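PDB 3BF7: esterase YbfF from Escherichia coli, which is an alpha/beta hydrolase with a helical cap that probably hydrolyses ester and thioester bonds. Local coordinates for residues S17-V22 with H43-V48. The protein carries 1 engineered substitution. Residues are numbered along the deposited sequence; the frame is centred on the assembly and turned at random.
Sequences SPIVLV and HNIIQV
Ile19 and His43 meet where strands 19-22 and 45-48 begin. The CD1 methyl of Ile19 sits over one face of the imidazole, 3.6 Å from the ring centroid, a CH-pi contact. CG1 of Ile19 lies beside its own backbone N (chi1 -65°) and the chain runs on extended, which carries CD1 back to the ring. The carbonyl O of Ser17 lies in the ring plane, 3.5 Å from His43 CD2. His43 ND1 is held by Leu39 O at the end of helix 33-39. With an alanine here, Ile19 CD1 is likely to lose its flat floor and Leu39 O this donor.

On the same face of the sheet, Ile45 folds its CD1 into the hollow beside Ile19 CB, 3.8 Å away. Leu21 CD1 fills the next notch, 3.9 Å from both Ile45 CG2 and Gln47 CG. Helix 33-39 covers this row, with Ala36 against Leu21, Ile45 and Gln47. The other face carries Val20, Val22, Ile46 and Val48. There Val20 CG1 meets Val48 CG1 at 3.9 Å. Pro18, in the loop before the strand, packs its CB on Ile46 CD1. Helix 64-78 lies over this side, Leu75 on Val20 and Leu78 on Ile46.

The backbones pair in parallel. Ile19 N donates to Asn44 O, and Ile19 O accepts from Ile46 N at 2.9 Å. Leu21 N then donates to Ile46 O. The bond from Val48 N to Leu21 O is longer, 3.3 Å. A water donates to both Leu21 O and Val48 O, bridging the strands where they spread.

The strands are neighbours in the central alpha/beta hydrolase sheet, joined through helix 33-39 by a right-handed beta-alpha-beta crossover. The contact is buried: mainly apolar side chains on both faces, paired backbone N-H and C=O groups between them, and water joining in at the C-terminal end.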
loop_
_atom_site.group_PDB
_atom_site.type_symbol
_atom_site.label_atom_id
_atom_site.label_comp_id
_atom_site.label_asym_id
_atom_site.label_seq_id
_atom_site.Cartn_x
_atom_site.Cartn_y
_atom_site.Cartn_z
ATOM N N SER A 17 -13.840 7.522 12.573
ATOM C CA SER A 17 -13.235 8.271 11.484
ATOM C C SER A 17 -13.249 7.358 10.267
ATOM O O SER A 17 -13.187 6.136 10.401
ATOM C CB SER A 17 -11.782 8.631 11.811
ATOM O OG SER A 17 -11.688 9.433 12.973
ATOM N N PRO A 18 -13.359 7.934 9.063
ATOM C CA PRO A 18 -13.365 7.093 7.865
ATOM C C PRO A 18 -11.981 6.468 7.714
ATOM O O PRO A 18 -11.007 6.972 8.275
ATOM C CB PRO A 18 -13.682 8.084 6.750
ATOM C CG PRO A 18 -13.072 9.359 7.261
ATOM C CD PRO A 18 -13.485 9.358 8.711
ATOM N N ILE A 19 -11.901 5.373 6.966
ATOM C CA ILE A 19 -10.634 4.690 6.740
ATOM C C ILE A 19 -10.252 4.708 5.267
ATOM O O ILE A 19 -11.040 4.323 4.404
ATOM C CB ILE A 19 -10.691 3.218 7.221
ATOM C CG1 ILE A 19 -10.868 3.173 8.743
ATOM C CG2 ILE A 19 -9.423 2.474 6.795
ATOM C CD1 ILE A 19 -10.996 1.771 9.313
ATOM N N VAL A 20 -9.038 5.175 4.995
ATOM C CA VAL A 20 -8.501 5.228 3.641
ATOM C C VAL A 20 -7.472 4.104 3.535
ATOM O O VAL A 20 -6.559 4.019 4.357
ATOM C CB VAL A 20 -7.809 6.584 3.363
ATOM C CG1 VAL A 20 -7.190 6.583 1.970
ATOM C CG2 VAL A 20 -8.815 7.718 3.498
ATOM N N LEU A 21 -7.638 3.246 2.532
ATOM C CA LEU A 21 -6.748 2.109 2.300
ATOM C C LEU A 21 -5.864 2.403 1.094
ATOM O O LEU A 21 -6.364 2.778 0.028
ATOM C CB LEU A 21 -7.578 0.848 2.051
ATOM C CG LEU A 21 -8.513 0.438 3.190
ATOM C CD1 LEU A 21 -9.526 -0.572 2.682
ATOM C CD2 LEU A 21 -7.710 -0.132 4.343
ATOM N N VAL A 22 -4.558 2.207 1.265
ATOM C CA VAL A 22 -3.578 2.497 0.220
ATOM C C VAL A 22 -2.691 1.289 -0.094
ATOM O O VAL A 22 -1.916 0.836 0.749
ATOM C CB VAL A 22 -2.681 3.689 0.646
ATOM C CG1 VAL A 22 -1.879 4.192 -0.543
ATOM C CG2 VAL A 22 -3.537 4.803 1.239
ATOM N N HIS A 43 -17.294 1.575 9.415
ATOM C CA HIS A 43 -16.527 2.742 8.972
ATOM C C HIS A 43 -16.833 3.064 7.524
ATOM O O HIS A 43 -17.145 2.172 6.740
ATOM C CB HIS A 43 -15.009 2.504 8.998
ATOM C CG HIS A 43 -14.455 2.118 10.327
ATOM N ND1 HIS A 43 -14.527 0.833 10.817
ATOM C CD2 HIS A 43 -13.775 2.837 11.251
ATOM C CE1 HIS A 43 -13.911 0.776 11.985
ATOM N NE2 HIS A 43 -13.446 1.978 12.271
ATOM N N ASN A 44 -16.735 4.341 7.168
ATOM C CA ASN A 44 -16.879 4.708 5.770
ATOM C C ASN A 44 -15.501 4.304 5.255
ATOM O O ASN A 44 -14.498 4.495 5.952
ATOM C CB ASN A 44 -17.072 6.214 5.585
ATOM C CG ASN A 44 -18.473 6.669 5.930
ATOM O OD1 ASN A 44 -19.409 5.869 5.956
ATOM N ND2 ASN A 44 -18.630 7.963 6.177
ATOM N N ILE A 45 -15.448 3.733 4.059
ATOM C CA ILE A 45 -14.185 3.284 3.487
ATOM C C ILE A 45 -13.867 3.985 2.177
ATOM O O ILE A 45 -14.761 4.262 1.376
ATOM C CB ILE A 45 -14.215 1.764 3.201
ATOM C CG1 ILE A 45 -14.515 0.987 4.486
ATOM C CG2 ILE A 45 -12.896 1.321 2.583
ATOM C CD1 ILE A 45 -13.487 1.163 5.573
ATOM N N ILE A 46 -12.585 4.272 1.974
ATOM C CA ILE A 46 -12.115 4.886 0.741
ATOM C C ILE A 46 -10.904 4.082 0.275
ATOM O O ILE A 46 -9.868 4.057 0.946
ATOM C CB ILE A 46 -11.677 6.361 0.930
ATOM C CG1 ILE A 46 -12.847 7.211 1.435
ATOM C CG2 ILE A 46 -11.161 6.917 -0.396
ATOM C CD1 ILE A 46 -13.082 7.115 2.926
ATOM N N GLN A 47 -11.049 3.398 -0.853
ATOM C CA GLN A 47 -9.959 2.616 -1.425
ATOM C C GLN A 47 -9.405 3.437 -2.581
ATOM O O GLN A 47 -10.142 3.782 -3.502
ATOM C CB GLN A 47 -10.481 1.270 -1.931
ATOM C CG GLN A 47 -10.909 0.323 -0.816
ATOM C CD GLN A 47 -11.729 -0.850 -1.314
ATOM O OE1 GLN A 47 -12.927 -0.942 -1.043
ATOM N NE2 GLN A 47 -11.091 -1.753 -2.047
ATOM N N VAL A 48 -8.117 3.754 -2.544
ATOM C CA VAL A 48 -7.525 4.565 -3.598
ATOM C C VAL A 48 -6.568 3.824 -4.513
ATOM O O VAL A 48 -5.985 2.801 -4.144
ATOM C CB VAL A 48 -6.715 5.762 -3.013
ATOM C CG1 VAL A 48 -7.518 6.470 -1.947
ATOM C CG2 VAL A 48 -5.375 5.279 -2.447
HETATM O O HOH W 1 -5.630 1.142 -2.075
#